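Long-range contacts in putative histidinol-phosphate aminotransferase (Burkholderia pseudomallei, PDB 3P1T), which probably transfers the amino group of L-histidinol phosphate to 2-oxoglutarate, using pyridoxal 5'-phosphate, in histidine biosynthesis: residues N70-R75 with A219-Q224; V192-S197 with A209-S214. One frame throughout, in Å; residues are numbered along the deposited sequence.

Contact 1. Residues N70-R75 with A219-Q224; sequences NLMLVR and AMKRKQ
Strand 71-74, outermost within the chain in a seven-stranded mixed sheet, is met by the end of helix 214-221 and the type I turn K221-Q224, with M72, K221 and Q224 carrying most of the contact. The Q224 carboxamide reads the backbone of L73 twice. Its NE2 donates to L73 O at 2.9 Å (N-H...O 163°), with that oxygen almost in the amide plane, while OE1 accepts from a water 3.0 Å away that in turn takes the N-H of L73. Direct and bridged bonds together fix which way round the amide sits, and E79 of helix 76-87 takes a further bond from NE2. Beside this clamp lies selenomethionine M72. With CG anti to the backbone N (chi1 -170°), its chain runs out from the strand and slides past Q224 in the opposite direction, CG lying 3.3 Å from Q224 OE1. M72 then crosses selenomethionine M220 at about a right angle, SE resting 3.6 Å from M220 CB. K221, stretched out beyond CG, passes alongside: its CG lies 3.9 Å from M72 CG, and NZ makes a weak bond to L71 O while also bonding E68 O. Apolar packing flanked by polar grips on backbone groups thus seats a helix end against the first strand of the large-domain sheet of fold type I aminotransferases.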
loop_
_atom_site.group_PDB
_atom_site.type_symbol
_atom_site.label_atom_id
_atom_site.label_comp_id
_atom_site.label_asym_id
_atom_site.label_seq_id
_atom_site.Cartn_x
_atom_site.Cartn_y
_atom_site.Cartn_z
ATOM N N ASN A 70 18.109 4.200 8.555
ATOM C CA ASN A 70 18.647 3.990 7.220
ATOM C C ASN A 70 17.761 3.069 6.357
ATOM O O ASN A 70 18.125 2.796 5.208
ATOM C CB ASN A 70 20.053 3.408 7.344
ATOM C CG ASN A 70 21.039 4.428 7.828
ATOM O OD1 ASN A 70 21.519 4.386 8.966
ATOM N ND2 ASN A 70 21.275 5.432 7.008
ATOM N N LEU A 71 16.592 2.639 6.875
ATOM C CA LEU A 71 15.712 1.764 6.111
ATOM C C LEU A 71 14.279 2.289 6.115
ATOM O O LEU A 71 13.837 2.878 7.096
ATOM C CB LEU A 71 15.751 0.309 6.612
ATOM C CG LEU A 71 15.064 -0.010 7.912
ATOM C CD1 LEU A 71 13.715 -0.613 7.660
ATOM C CD2 LEU A 71 15.850 -1.007 8.665
HETATM N N MSE A 72 13.561 2.041 5.007
HETATM C CA MSE A 72 12.166 2.413 4.781
HETATM C C MSE A 72 11.395 1.203 4.214
HETATM O O MSE A 72 11.870 0.585 3.242
HETATM C CB MSE A 72 12.136 3.597 3.820
HETATM C CG MSE A 72 10.781 4.232 3.676
HETATM SE SE MSE A 72 10.801 5.817 2.571
HETATM C CE MSE A 72 10.896 5.042 0.931
ATOM N N LEU A 73 10.259 0.828 4.857
ATOM C CA LEU A 73 9.397 -0.281 4.426
ATOM C C LEU A 73 8.496 0.252 3.305
ATOM O O LEU A 73 7.874 1.305 3.478
ATOM C CB LEU A 73 8.598 -0.865 5.616
ATOM C CG LEU A 73 7.597 -2.022 5.324
ATOM C CD1 LEU A 73 8.282 -3.256 4.724
ATOM C CD2 LEU A 73 6.885 -2.441 6.581
ATOM N N VAL A 74 8.493 -0.410 2.138
ATOM C CA VAL A 74 7.767 0.101 0.973
ATOM C C VAL A 74 6.879 -0.964 0.314
ATOM O O VAL A 74 7.112 -2.169 0.461
ATOM C CB VAL A 74 8.756 0.673 -0.088
ATOM C CG1 VAL A 74 9.422 1.945 0.398
ATOM C CG2 VAL A 74 9.799 -0.354 -0.520
ATOM N N ARG A 75 5.888 -0.490 -0.456
ATOM C CA ARG A 75 4.996 -1.318 -1.257
ATOM C C ARG A 75 5.701 -1.685 -2.588
ATOM O O ARG A 75 5.305 -1.195 -3.670
ATOM C CB ARG A 75 3.677 -0.584 -1.507
ATOM C CG ARG A 75 2.522 -1.497 -1.882
ATOM C CD ARG A 75 1.681 -1.697 -0.651
ATOM N NE ARG A 75 1.732 -3.063 -0.167
ATOM C CZ ARG A 75 1.219 -3.462 0.985
ATOM N NH1 ARG A 75 0.650 -2.588 1.808
ATOM N NH2 ARG A 75 1.302 -4.729 1.340
ATOM N N ALA A 219 13.112 12.219 4.894
ATOM C CA ALA A 219 12.285 13.080 4.040
ATOM C C ALA A 219 11.264 12.259 3.226
ATOM O O ALA A 219 10.143 12.738 3.010
ATOM C CB ALA A 219 13.162 13.892 3.104
HETATM N N MSE A 220 11.643 11.035 2.776
HETATM C CA MSE A 220 10.729 10.186 2.016
HETATM C C MSE A 220 9.684 9.560 2.963
HETATM O O MSE A 220 8.513 9.493 2.585
HETATM C CB MSE A 220 11.481 9.096 1.222
HETATM C CG MSE A 220 12.263 9.618 0.030
HETATM SE SE MSE A 220 13.166 8.186 -0.923
HETATM C CE MSE A 220 14.341 7.592 0.421
ATOM N N LYS A 221 10.097 9.124 4.190
ATOM C CA LYS A 221 9.198 8.569 5.223
ATOM C C LYS A 221 8.081 9.538 5.525
ATOM O O LYS A 221 6.931 9.124 5.655
ATOM C CB LYS A 221 9.952 8.222 6.517
ATOM C CG LYS A 221 10.714 6.911 6.441
ATOM C CD LYS A 221 11.390 6.589 7.741
ATOM C CE LYS A 221 12.098 5.265 7.650
ATOM N NZ LYS A 221 12.798 4.899 8.911
ATOM N N ARG A 222 8.418 10.834 5.570
ATOM C CA ARG A 222 7.501 11.962 5.779
ATOM C C ARG A 222 6.408 12.024 4.682
ATOM O O ARG A 222 5.292 12.473 4.944
ATOM C CB ARG A 222 8.294 13.292 5.796
ATOM C CG ARG A 222 8.402 13.947 7.162
ATOM C CD ARG A 222 9.220 15.232 7.144
ATOM N NE ARG A 222 10.656 14.987 7.323
ATOM C CZ ARG A 222 11.620 15.483 6.544
ATOM N NH1 ARG A 222 11.314 16.254 5.500
ATOM N NH2 ARG A 222 12.892 15.202 6.794
ATOM N N LYS A 223 6.728 11.557 3.470
ATOM C CA LYS A 223 5.781 11.613 2.352
ATOM C C LYS A 223 4.949 10.319 2.246
ATOM O O LYS A 223 3.930 10.323 1.547
ATOM C CB LYS A 223 6.511 11.905 1.019
ATOM C CG LYS A 223 7.030 13.340 0.985
ATOM C CD LYS A 223 7.774 13.702 -0.249
ATOM C CE LYS A 223 8.239 15.129 -0.167
ATOM N NZ LYS A 223 8.821 15.585 -1.451
ATOM N N GLN A 224 5.319 9.263 2.984
ATOM C CA GLN A 224 4.587 7.996 2.948
ATOM C C GLN A 224 3.199 8.147 3.551
ATOM O O GLN A 224 2.938 9.068 4.334
ATOM C CB GLN A 224 5.344 6.880 3.656
ATOM C CG GLN A 224 6.595 6.421 2.923
ATOM C CD GLN A 224 7.160 5.179 3.559
ATOM O OE1 GLN A 224 7.735 5.211 4.663
ATOM N NE2 GLN A 224 6.950 4.045 2.899
HETATM O O HOH W 1 9.037 2.996 6.183
#

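Contact 2. Residues V192-S197 with A209-S214; sequences VFRSFS and ALFGPS. With EDO (1,2-ethanediol), chain H.
The F211 ring has V192 O at its edge, near the ring plane, 3.5 Å from CD1, while R194 CG comes obliquely to CE1; F64 adds an edge-to-face ring contact. On the F196 ring, CZ lies 4.0 Å from A209 CB and CE2 approaches A209 N obliquely, with Y200 edge-to-face to the same ring. F193 belongs to the other face of the sheet, together with L210, and its CD1 comes obliquely to within 3.8 Å of A209 O. The two strands run antiparallel, at 162° to each other. V192-F211 and R194-A209 are hydrogen-bonded pairs, for example F211 N to V192 O at 2.8 Å, and between them stands the non-hydrogen-bonded pair F193-L210. V192 CG1 packs 3.6 Å from F211 CB. R194 crosses F211 at about a right angle, bending at chi2 (-75°) as its guanidinium leads away to a salt bridge with E171. Past the strand, P213 sits at the N-cap position of helix 214-221, where ethanediol O2, probably from the crystallisation liquor, accepts from S214 N and bonds S214 OG. In fold type I aminotransferases, this pair brings the one antiparallel strand of the large-domain sheet, 208-211, against 190-195, one of the mutually parallel strands.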
loop_
_atom_site.group_PDB
_atom_site.type_symbol
_atom_site.label_atom_id
_atom_site.label_comp_id
_atom_site.label_asym_id
_atom_site.label_seq_id
_atom_site.Cartn_x
_atom_site.Cartn_y
_atom_site.Cartn_z
ATOM N N VAL A 192 20.020 1.032 -1.848
ATOM C CA VAL A 192 19.849 -0.371 -2.237
ATOM C C VAL A 192 18.402 -0.801 -1.857
ATOM O O VAL A 192 17.859 -0.364 -0.837
ATOM C CB VAL A 192 20.965 -1.305 -1.643
ATOM C CG1 VAL A 192 21.131 -1.167 -0.142
ATOM C CG2 VAL A 192 20.783 -2.759 -2.035
ATOM N N PHE A 193 17.766 -1.590 -2.735
ATOM C CA PHE A 193 16.431 -2.133 -2.512
ATOM C C PHE A 193 16.478 -3.669 -2.399
ATOM O O PHE A 193 17.131 -4.318 -3.204
ATOM C CB PHE A 193 15.471 -1.704 -3.633
ATOM C CG PHE A 193 14.116 -2.379 -3.602
ATOM C CD1 PHE A 193 13.089 -1.885 -2.799
ATOM C CD2 PHE A 193 13.862 -3.510 -4.384
ATOM C CE1 PHE A 193 11.841 -2.518 -2.763
ATOM C CE2 PHE A 193 12.615 -4.148 -4.340
ATOM C CZ PHE A 193 11.606 -3.628 -3.554
ATOM N N ARG A 194 15.759 -4.228 -1.407
ATOM C CA ARG A 194 15.581 -5.671 -1.191
ATOM C C ARG A 194 14.091 -5.993 -1.232
ATOM O O ARG A 194 13.294 -5.235 -0.658
ATOM C CB ARG A 194 16.206 -6.144 0.134
ATOM C CG ARG A 194 17.716 -5.997 0.218
ATOM C CD ARG A 194 18.431 -7.044 -0.583
ATOM N NE ARG A 194 19.882 -6.857 -0.544
ATOM C CZ ARG A 194 20.694 -7.463 0.313
ATOM N NH1 ARG A 194 20.204 -8.283 1.233
ATOM N NH2 ARG A 194 22.004 -7.250 0.259
ATOM N N SER A 195 13.717 -7.103 -1.905
ATOM C CA SER A 195 12.330 -7.568 -2.058
ATOM C C SER A 195 12.023 -8.737 -1.128
ATOM O O SER A 195 12.916 -9.555 -0.877
ATOM C CB SER A 195 12.092 -8.000 -3.503
ATOM O OG SER A 195 10.762 -8.425 -3.756
ATOM N N PHE A 196 10.762 -8.851 -0.648
ATOM C CA PHE A 196 10.368 -9.990 0.183
ATOM C C PHE A 196 9.494 -10.943 -0.643
ATOM O O PHE A 196 8.928 -11.901 -0.103
ATOM C CB PHE A 196 9.645 -9.532 1.478
ATOM C CG PHE A 196 10.500 -8.657 2.374
ATOM C CD1 PHE A 196 11.571 -9.195 3.088
ATOM C CD2 PHE A 196 10.263 -7.296 2.469
ATOM C CE1 PHE A 196 12.404 -8.378 3.857
ATOM C CE2 PHE A 196 11.089 -6.481 3.251
ATOM C CZ PHE A 196 12.153 -7.027 3.942
ATOM N N SER A 197 9.429 -10.703 -1.962
ATOM C CA SER A 197 8.573 -11.442 -2.889
ATOM C C SER A 197 9.148 -12.806 -3.342
ATOM O O SER A 197 8.363 -13.705 -3.698
ATOM C CB SER A 197 8.299 -10.600 -4.137
ATOM O OG SER A 197 7.460 -9.485 -3.871
ATOM N N ALA A 209 12.225 -3.423 1.208
ATOM C CA ALA A 209 12.984 -2.568 2.111
ATOM C C ALA A 209 13.996 -1.739 1.325
ATOM O O ALA A 209 14.778 -2.295 0.549
ATOM C CB ALA A 209 13.690 -3.415 3.171
ATOM N N LEU A 210 13.964 -0.408 1.511
ATOM C CA LEU A 210 14.889 0.529 0.862
ATOM C C LEU A 210 15.903 1.013 1.878
ATOM O O LEU A 210 15.517 1.464 2.960
ATOM C CB LEU A 210 14.144 1.720 0.215
ATOM C CG LEU A 210 15.002 2.843 -0.375
ATOM C CD1 LEU A 210 15.851 2.357 -1.570
ATOM C CD2 LEU A 210 14.143 4.034 -0.754
ATOM N N PHE A 211 17.189 0.942 1.526
ATOM C CA PHE A 211 18.286 1.368 2.407
ATOM C C PHE A 211 18.995 2.553 1.785
ATOM O O PHE A 211 19.264 2.544 0.583
ATOM C CB PHE A 211 19.271 0.209 2.680
ATOM C CG PHE A 211 18.588 -1.050 3.155
ATOM C CD1 PHE A 211 18.100 -1.987 2.248
ATOM C CD2 PHE A 211 18.405 -1.294 4.505
ATOM C CE1 PHE A 211 17.434 -3.143 2.689
ATOM C CE2 PHE A 211 17.749 -2.463 4.945
ATOM C CZ PHE A 211 17.269 -3.375 4.037
ATOM N N GLY A 212 19.270 3.569 2.593
ATOM C CA GLY A 212 19.945 4.773 2.125
ATOM C C GLY A 212 20.406 5.690 3.236
ATOM O O GLY A 212 20.306 5.344 4.427
ATOM N N PRO A 213 20.914 6.889 2.842
ATOM C CA PRO A 213 21.365 7.881 3.849
ATOM C C PRO A 213 20.185 8.394 4.685
ATOM O O PRO A 213 19.093 8.596 4.146
ATOM C CB PRO A 213 22.001 8.991 3.010
ATOM C CG PRO A 213 21.399 8.856 1.652
ATOM C CD PRO A 213 21.062 7.396 1.462
ATOM N N SER A 214 20.408 8.570 6.005
ATOM C CA SER A 214 19.387 8.866 7.008
ATOM C C SER A 214 18.554 10.131 6.706
ATOM O O SER A 214 17.334 10.085 6.916
ATOM C CB SER A 214 19.990 8.983 8.410
ATOM O OG SER A 214 21.113 9.841 8.500
HETATM C C1 EDO H . 23.910 7.118 7.136
HETATM O O1 EDO H . 24.418 6.804 5.826
HETATM C C2 EDO H . 24.137 8.575 7.549
HETATM O O2 EDO H . 23.451 9.480 6.675
#

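How the contacts relate
From the N terminus the chain first lays down N70-R75, then builds much of the central sheet before reaching V192-S197. A connection of 11 residues leads to A209-S214, so contact 2 closes a short loop between antiparallel strands. The chain passes from strand 208-211 through G212 and P213 into helix 214-221, whose end completes contact 1 around 143 intervening residues; contact 2 is nested within that loop, an example of a long loop closed around a short one. The two meet directly where strands 71-74 and 208-211 adjoin: M72 N bonds L210 O, N70 ND2 bonds G212 O, and V74 packs on F193. Together they bind three neighbouring strands and the following helix.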